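Local coordinates for protein cytochrome c552 (Thermochromatium tepidum, PDB 5ZE8) that probably carries electrons at low potential through five covalently bound hemes c in a thermophilic purple sulfur photosynthetic bacterium, at residues C99-A104 with G149-D154; K134-I139 with A224-H229. All coordinates share one frame; numbering follows the deposited sequence.

In the fold
Contacts 1 and 2 illustrate how heme-attachment turns can be tied together by a small piece of sheet. Their segments alternate along the chain, 99-104, 134-139, 149-154 and then 224-229, and the centres of the two contacts lie about 9 Å apart. Strands 133-136 and 153-155 pair as a two-stranded antiparallel sheet, one supplied by each contact. Through it, helix 100-103 with its heme and helix 226-229 with another are brought to neighbouring buried places. A main-chain hydrogen bond between Gly149 and Gly227 ties the two sites further, consistent with closely spaced hemes for electron transfer.

Contact 1: C99-A104 with G149-D154; sequences CLYCHA and GIKAYD. With HEC (heme c), chain C.
Gly149 lies against Tyr101 and Cys102 of a CXXCH heme c attachment motif, Cys99 to His103, the signature of c-type cytochromes. Its alpha carbon makes a CA-H...O contact of 3.4 Å to Tyr101 O and sits 3.6 Å from Cys102 SG. The absence of a side chain lets the backbone come this close to the carbonyl and the thioether sulfur; the positive phi (62°) also favours glycine. That sulfur is bonded to heme CAC, Cys99 SG holds CAB on another pyrrole, and His103 NE2 binds the iron at 2.1 Å.

Next along the chain, Ile150 donates its N-H to Tyr101 O over 3.1 Å, coming in at a tilt to the carbonyl plane. The bond is reasonably straight, 156° at the hydrogen, and fixes the start of the 3-10 segment 150-152 to the heme helix. The aliphatic side chain of Ile150 leans past the Tyr101 ring obliquely and continues onto helix 105-109.

Lys151 packs on the Tyr101 ring. Its CG stands over one face, 3.9 Å from the centroid, in a CH-pi contact, and a bend at chi2 (-54°) takes the chain outward past the CD1-CE1 side of the ring. There the two side chains touch most tightly, Lys151 CE coming within 3.3 Å of Tyr101 CE1. An alanine in place of Tyr101 removes the ring and is likely to leave Lys151 CG without the ring face beneath it and CE without its neighbour, the lysine arm then being freer to turn.

Farther on, Tyr153 begins the strand and directs its side chain to the second heme turn, where Tyr153 OH is hydrogen-bonded to Gly227 N and Asp223 O.

Contact 2: K134-I139 with A224-H229; sequences KTYNGI and ACMGCH. With HEC (heme c), chain E.
Tyr136 sets the outer end of its ring against Met226 and Gly227, and the close packing of the contact is concentrated there. The hydroxyl oxygen, Tyr136 OH, lies 3.4 Å from Met226 CB, with Tyr136 CZ at a similar separation. One ring carbon, Tyr136 CE1, comes to 3.7 Å from Gly227 N, although the ring meets this backbone obliquely. The phenol is carried from strand 133-136 to the helix by a chi1 of -177°, which places CG opposite the backbone N. Within its own segment the ring is also covered, for Gly138 N stands 3.5 Å above its plane, over the centre. The Tyr136 ring also meets that of Tyr153 on the neighbouring strand, planes at about 40°.

The helical turn under the phenol belongs to a second CXXCH motif, running from Cys225 to His229. Cys225 SG and Cys228 SG are joined to heme CAB and CAC. The heme iron, FE, is bound by His229 NE2 at 2.1 Å, and His61 supplies another ligand, making this a bis-histidine heme. Tyr136 approaches from the side of the turn away from this porphyrin. Met226 turns its beta carbon to the tyrosine, but bends at chi2 and chi3 lead the end of the chain away from it; the Met226 side chain also lies about 3 Å, between nearest atoms, from a different heme.

Packing is slacker at Ile139, where the branch methyl CG2 only reaches 4.0 Å from Gly227 O. At the other end of the segment the strand leaves the helix altogether: Lys134 and Thr135, both exposed to solvent, face Asp154 in a classic beta bulge. Asn137 turns instead to the sheet partner, its ND2 hydrogen-bonded to Asp154 OD1.

Contact 1: C99-A104 with G149-D154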
loop_
_atom_site.group_PDB
_atom_site.type_symbol
_atom_site.label_atom_id
_atom_site.label_comp_id
_atom_site.label_asym_id
_atom_site.label_seq_id
_atom_site.Cartn_x
_atom_site.Cartn_y
_atom_site.Cartn_z
ATOM N N CYS A 99 1.672 -12.710 9.029
ATOM C CA CYS A 99 1.197 -12.174 7.772
ATOM C C CYS A 99 -0.320 -12.146 7.736
ATOM O O CYS A 99 -0.934 -11.289 7.124
ATOM C CB CYS A 99 1.711 -12.988 6.609
ATOM S SG CYS A 99 3.367 -13.710 6.748
ATOM N N LEU A 100 -0.955 -13.224 8.275
ATOM C CA LEU A 100 -2.380 -13.405 8.102
ATOM C C LEU A 100 -3.189 -12.327 8.828
ATOM O O LEU A 100 -4.337 -12.069 8.486
ATOM C CB LEU A 100 -2.800 -14.787 8.456
ATOM C CG LEU A 100 -2.088 -15.910 7.735
ATOM C CD1 LEU A 100 -2.489 -17.238 8.341
ATOM C CD2 LEU A 100 -2.136 -15.805 6.239
ATOM N N TYR A 101 -2.629 -11.728 9.906
ATOM C CA TYR A 101 -3.323 -10.725 10.646
ATOM C C TYR A 101 -3.725 -9.542 9.789
ATOM O O TYR A 101 -4.711 -8.860 10.072
ATOM C CB TYR A 101 -2.530 -10.269 11.869
ATOM C CG TYR A 101 -2.132 -11.343 12.885
ATOM C CD1 TYR A 101 -3.039 -12.260 13.313
ATOM C CD2 TYR A 101 -0.885 -11.353 13.380
ATOM C CE1 TYR A 101 -2.648 -13.240 14.205
ATOM C CE2 TYR A 101 -0.497 -12.272 14.331
ATOM C CZ TYR A 101 -1.423 -13.224 14.684
ATOM O OH TYR A 101 -1.052 -14.260 15.667
ATOM N N CYS A 102 -2.950 -9.295 8.775
ATOM C CA CYS A 102 -3.129 -8.153 7.807
ATOM C C CYS A 102 -3.580 -8.612 6.443
ATOM O O CYS A 102 -4.397 -7.965 5.833
ATOM C CB CYS A 102 -1.883 -7.278 7.616
ATOM S SG CYS A 102 -1.270 -6.674 9.269
ATOM N N HIS A 103 -3.013 -9.739 5.951
ATOM C CA HIS A 103 -3.262 -10.222 4.568
ATOM C C HIS A 103 -4.443 -11.177 4.470
ATOM O O HIS A 103 -4.971 -11.348 3.365
ATOM C CB HIS A 103 -2.042 -10.916 3.990
ATOM C CG HIS A 103 -0.890 -10.026 3.641
ATOM N ND1 HIS A 103 -0.688 -9.606 2.332
ATOM C CD2 HIS A 103 0.156 -9.492 4.393
ATOM C CE1 HIS A 103 0.397 -8.840 2.307
ATOM N NE2 HIS A 103 0.934 -8.746 3.524
ATOM N N ALA A 104 -4.853 -11.852 5.558
ATOM C CA ALA A 104 -5.991 -12.761 5.505
ATOM C C ALA A 104 -6.722 -12.673 6.836
ATOM O O ALA A 104 -6.808 -13.651 7.582
ATOM C CB ALA A 104 -5.576 -14.152 5.123
ATOM N N GLY A 149 -2.537 -5.839 12.622
ATOM C CA GLY A 149 -3.715 -6.129 11.859
ATOM C C GLY A 149 -4.915 -6.290 12.719
ATOM O O GLY A 149 -5.124 -5.446 13.596
ATOM N N ILE A 150 -5.695 -7.342 12.603
ATOM C CA ILE A 150 -6.875 -7.478 13.400
ATOM C C ILE A 150 -6.579 -7.543 14.921
ATOM O O ILE A 150 -7.450 -7.211 15.715
ATOM C CB ILE A 150 -7.727 -8.760 13.082
ATOM C CG1 ILE A 150 -6.899 -10.073 13.164
ATOM C CG2 ILE A 150 -8.401 -8.601 11.754
ATOM C CD1 ILE A 150 -7.756 -11.372 13.281
ATOM N N LYS A 151 -5.326 -7.863 15.303
ATOM C CA LYS A 151 -4.986 -7.942 16.702
ATOM C C LYS A 151 -4.827 -6.568 17.367
ATOM O O LYS A 151 -4.877 -6.468 18.613
ATOM C CB LYS A 151 -3.727 -8.744 16.878
ATOM C CG LYS A 151 -3.793 -10.180 16.381
ATOM C CD LYS A 151 -4.962 -10.960 16.972
ATOM C CE LYS A 151 -4.970 -12.375 16.394
ATOM N NZ LYS A 151 -5.973 -13.178 17.183
ATOM N N ALA A 152 -4.780 -5.487 16.566
ATOM C CA ALA A 152 -4.733 -4.126 17.048
ATOM C C ALA A 152 -6.115 -3.561 17.358
ATOM O O ALA A 152 -6.212 -2.397 17.777
ATOM C CB ALA A 152 -3.999 -3.211 16.092
ATOM N N TYR A 153 -7.179 -4.347 17.167
ATOM C CA TYR A 153 -8.518 -3.889 17.358
ATOM C C TYR A 153 -9.360 -4.763 18.288
ATOM O O TYR A 153 -9.185 -5.971 18.328
ATOM C CB TYR A 153 -9.290 -3.954 15.978
ATOM C CG TYR A 153 -8.693 -3.001 14.954
ATOM C CD1 TYR A 153 -9.176 -1.706 14.823
ATOM C CD2 TYR A 153 -7.728 -3.395 14.081
ATOM C CE1 TYR A 153 -8.681 -0.814 13.867
ATOM C CE2 TYR A 153 -7.180 -2.526 13.150
ATOM C CZ TYR A 153 -7.639 -1.243 13.073
ATOM O OH TYR A 153 -7.101 -0.355 12.131
ATOM N N ASP A 154 -10.380 -4.171 18.904
ATOM C CA ASP A 154 -11.510 -4.924 19.395
ATOM C C ASP A 154 -12.394 -5.122 18.165
ATOM O O ASP A 154 -12.646 -4.153 17.403
ATOM C CB ASP A 154 -12.344 -4.153 20.405
ATOM C CG ASP A 154 -11.612 -3.825 21.695
ATOM O OD1 ASP A 154 -10.610 -4.487 22.017
ATOM O OD2 ASP A 154 -12.152 -2.923 22.412
HETATM FE FE HEC C . 2.722 -7.714 4.061
HETATM C CHA HEC C . 2.627 -5.792 1.199
HETATM C CHB HEC C . 4.675 -9.968 2.435
HETATM C CHC HEC C . 3.116 -9.436 6.903
HETATM C CHD HEC C . 0.788 -5.468 5.693
HETATM N NA HEC C . 3.522 -7.893 2.272
HETATM C C1A HEC C . 3.351 -6.982 1.180
HETATM C C2A HEC C . 4.208 -7.338 0.081
HETATM C C3A HEC C . 4.803 -8.478 0.423
HETATM C C4A HEC C . 4.395 -8.798 1.755
HETATM C CMA HEC C . 5.798 -9.270 -0.365
HETATM C CAA HEC C . 4.267 -6.678 -1.244
HETATM C CBA HEC C . 3.057 -7.188 -2.075
HETATM C CGA HEC C . 2.867 -6.628 -3.448
HETATM O O1A HEC C . 1.965 -7.050 -4.264
HETATM O O2A HEC C . 3.593 -5.678 -3.889
HETATM N NB HEC C . 3.667 -9.461 4.522
HETATM C C1B HEC C . 4.341 -10.258 3.722
HETATM C C2B HEC C . 4.703 -11.441 4.438
HETATM C C3B HEC C . 4.349 -11.333 5.742
HETATM C C4B HEC C . 3.684 -10.000 5.786
HETATM C CMB HEC C . 5.445 -12.571 3.805
HETATM C CAB HEC C . 4.546 -12.213 6.899
HETATM C CBB HEC C . 5.836 -12.778 7.056
HETATM N NC HEC C . 2.099 -7.486 5.928
HETATM C C1C HEC C . 2.404 -8.276 7.061
HETATM C C2C HEC C . 1.816 -7.763 8.248
HETATM C C3C HEC C . 1.088 -6.653 7.888
HETATM C C4C HEC C . 1.277 -6.518 6.443
HETATM C CMC HEC C . 1.900 -8.390 9.592
HETATM C CAC HEC C . 0.279 -5.757 8.736
HETATM C CBC HEC C . 0.963 -5.201 9.852
HETATM N ND HEC C . 1.841 -6.052 3.542
HETATM C C1D HEC C . 1.049 -5.255 4.304
HETATM C C2D HEC C . 0.601 -4.085 3.595
HETATM C C3D HEC C . 1.156 -4.134 2.385
HETATM C C4D HEC C . 1.939 -5.375 2.348
HETATM C CMD HEC C . -0.245 -3.002 4.175
HETATM C CAD HEC C . 0.973 -3.134 1.235
HETATM C CBD HEC C . 2.135 -2.205 1.350
HETATM C CGD HEC C . 2.195 -1.157 0.237
HETATM O O1D HEC C . 1.286 -0.952 -0.520
HETATM O O2D HEC C . 3.283 -0.509 0.056
#

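Contact 2: K134-I139 with A224-H229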
loop_
_atom_site.group_PDB
_atom_site.type_symbol
_atom_site.label_atom_id
_atom_site.label_comp_id
_atom_site.label_asym_id
_atom_site.label_seq_id
_atom_site.Cartn_x
_atom_site.Cartn_y
_atom_site.Cartn_z
ATOM N N LYS A 134 -13.925 -2.587 15.346
ATOM C CA LYS A 134 -14.726 -1.723 16.213
ATOM C C LYS A 134 -13.946 -0.612 16.920
ATOM O O LYS A 134 -14.304 0.549 16.796
ATOM C CB LYS A 134 -15.540 -2.513 17.191
ATOM C CG LYS A 134 -16.486 -1.648 17.980
ATOM C CD LYS A 134 -17.305 -2.504 18.909
ATOM C CE LYS A 134 -18.241 -1.644 19.704
ATOM N NZ LYS A 134 -18.925 -2.568 20.648
ATOM N N THR A 135 -12.857 -0.979 17.579
ATOM C CA THR A 135 -12.105 0.028 18.373
ATOM C C THR A 135 -10.628 -0.216 18.154
ATOM O O THR A 135 -10.143 -1.313 18.418
ATOM C CB THR A 135 -12.432 -0.123 19.845
ATOM O OG1 THR A 135 -13.864 -0.069 20.055
ATOM C CG2 THR A 135 -11.726 0.914 20.685
ATOM N N TYR A 136 -9.947 0.794 17.698
ATOM C CA TYR A 136 -8.519 0.699 17.485
ATOM C C TYR A 136 -7.721 0.929 18.771
ATOM O O TYR A 136 -7.822 1.987 19.383
ATOM C CB TYR A 136 -8.071 1.678 16.472
ATOM C CG TYR A 136 -6.581 1.641 16.098
ATOM C CD1 TYR A 136 -5.960 0.491 15.788
ATOM C CD2 TYR A 136 -5.810 2.800 16.124
ATOM C CE1 TYR A 136 -4.624 0.454 15.452
ATOM C CE2 TYR A 136 -4.457 2.775 15.795
ATOM C CZ TYR A 136 -3.866 1.567 15.454
ATOM O OH TYR A 136 -2.503 1.560 15.187
ATOM N N ASN A 137 -6.979 -0.091 19.163
ATOM C CA ASN A 137 -6.173 -0.106 20.452
ATOM C C ASN A 137 -4.729 0.340 20.293
ATOM O O ASN A 137 -4.043 0.464 21.298
ATOM C CB ASN A 137 -6.261 -1.442 21.119
ATOM C CG ASN A 137 -7.685 -1.763 21.497
ATOM O OD1 ASN A 137 -8.384 -0.902 22.037
ATOM N ND2 ASN A 137 -8.126 -2.959 21.183
ATOM N N GLY A 138 -4.266 0.529 19.075
ATOM C CA GLY A 138 -2.902 0.767 18.736
ATOM C C GLY A 138 -2.139 -0.504 18.537
ATOM O O GLY A 138 -2.509 -1.595 18.996
ATOM N N ILE A 139 -1.046 -0.402 17.805
ATOM C CA ILE A 139 -0.236 -1.557 17.551
ATOM C C ILE A 139 0.674 -2.005 18.686
ATOM O O ILE A 139 1.177 -3.121 18.648
ATOM C CB ILE A 139 0.518 -1.458 16.189
ATOM C CG1 ILE A 139 1.417 -0.284 16.142
ATOM C CG2 ILE A 139 -0.522 -1.427 15.018
ATOM C CD1 ILE A 139 2.455 -0.340 15.056
ATOM N N ALA A 224 -9.342 3.389 10.784
ATOM C CA ALA A 224 -9.837 2.405 9.806
ATOM C C ALA A 224 -8.665 1.699 9.138
ATOM O O ALA A 224 -8.933 0.639 8.499
ATOM C CB ALA A 224 -10.694 3.071 8.767
ATOM N N CYS A 225 -7.450 2.241 9.196
ATOM C CA CYS A 225 -6.350 1.719 8.373
ATOM C C CYS A 225 -5.150 1.303 9.217
ATOM O O CYS A 225 -4.318 0.531 8.772
ATOM C CB CYS A 225 -5.886 2.811 7.381
ATOM S SG CYS A 225 -7.270 3.664 6.557
ATOM N N MET A 226 -4.959 1.914 10.399
ATOM C CA MET A 226 -3.664 1.866 11.044
ATOM C C MET A 226 -3.235 0.512 11.531
ATOM O O MET A 226 -2.002 0.285 11.578
ATOM C CB MET A 226 -3.536 2.890 12.223
ATOM C CG MET A 226 -3.404 4.309 11.816
ATOM S SD MET A 226 -1.844 4.618 10.945
ATOM C CE MET A 226 -2.705 4.569 9.486
ATOM N N GLY A 227 -4.131 -0.373 11.912
ATOM C CA GLY A 227 -3.668 -1.705 12.406
ATOM C C GLY A 227 -2.817 -2.458 11.379
ATOM O O GLY A 227 -1.860 -3.184 11.692
ATOM N N CYS A 228 -3.217 -2.302 10.133
ATOM C CA CYS A 228 -2.502 -2.947 9.007
ATOM C C CYS A 228 -1.486 -2.111 8.359
ATOM O O CYS A 228 -0.596 -2.687 7.677
ATOM C CB CYS A 228 -3.516 -3.413 7.952
ATOM S SG CYS A 228 -4.734 -4.539 8.693
ATOM N N HIS A 229 -1.580 -0.783 8.478
ATOM C CA HIS A 229 -0.705 0.129 7.753
ATOM C C HIS A 229 0.231 0.988 8.594
ATOM O O HIS A 229 1.044 1.750 7.990
ATOM C CB HIS A 229 -1.611 1.023 6.935
ATOM C CG HIS A 229 -2.096 0.354 5.673
ATOM N ND1 HIS A 229 -1.276 0.258 4.552
ATOM C CD2 HIS A 229 -3.310 -0.164 5.334
ATOM C CE1 HIS A 229 -2.013 -0.331 3.596
ATOM N NE2 HIS A 229 -3.219 -0.631 4.071
HETATM FE FE HEC E . -4.827 -1.434 2.984
HETATM C CHA HEC E . -2.847 -2.450 0.399
HETATM C CHB HEC E . -4.986 1.713 1.640
HETATM C CHC HEC E . -7.093 -0.559 5.393
HETATM C CHD HEC E . -4.275 -4.428 4.638
HETATM N NA HEC E . -4.075 -0.579 1.356
HETATM C C1A HEC E . -3.277 -1.133 0.368
HETATM C C2A HEC E . -2.945 -0.164 -0.650
HETATM C C3A HEC E . -3.513 0.992 -0.225
HETATM C C4A HEC E . -4.293 0.714 0.949
HETATM C CMA HEC E . -3.500 2.344 -0.942
HETATM C CAA HEC E . -2.033 -0.370 -1.805
HETATM C CBA HEC E . -2.817 -0.880 -3.012
HETATM C CGA HEC E . -1.862 -1.172 -4.174
HETATM O O1A HEC E . -0.883 -1.933 -4.049
HETATM O O2A HEC E . -2.117 -0.727 -5.332
HETATM N NB HEC E . -5.815 0.283 3.413
HETATM C C1B HEC E . -5.721 1.482 2.800
HETATM C C2B HEC E . -6.523 2.439 3.493
HETATM C C3B HEC E . -7.113 1.825 4.536
HETATM C C4B HEC E . -6.713 0.412 4.443
HETATM C CMB HEC E . -6.631 3.905 3.086
HETATM C CAB HEC E . -8.120 2.333 5.501
HETATM C CBB HEC E . -9.243 2.998 4.881
HETATM N NC HEC E . -5.546 -2.294 4.620
HETATM C C1C HEC E . -6.450 -1.816 5.476
HETATM C C2C HEC E . -6.775 -2.746 6.589
HETATM C C3C HEC E . -5.965 -3.804 6.365
HETATM C C4C HEC E . -5.198 -3.553 5.161
HETATM C CMC HEC E . -7.746 -2.488 7.731
HETATM C CAC HEC E . -5.776 -5.082 7.192
HETATM C CBC HEC E . -6.895 -5.739 7.727
HETATM N ND HEC E . -3.777 -3.039 2.591
HETATM C C1D HEC E . -3.638 -4.176 3.380
HETATM C C2D HEC E . -2.789 -5.158 2.726
HETATM C C3D HEC E . -2.413 -4.641 1.552
HETATM C C4D HEC E . -3.057 -3.304 1.468
HETATM C CMD HEC E . -2.450 -6.452 3.355
HETATM C CAD HEC E . -1.455 -5.311 0.531
HETATM C CBD HEC E . -1.990 -6.586 -0.051
HETATM C CGD HEC E . -1.033 -7.127 -1.106
HETATM O O1D HEC E . -0.339 -6.384 -1.863
HETATM O O2D HEC E . -0.954 -8.390 -1.202
#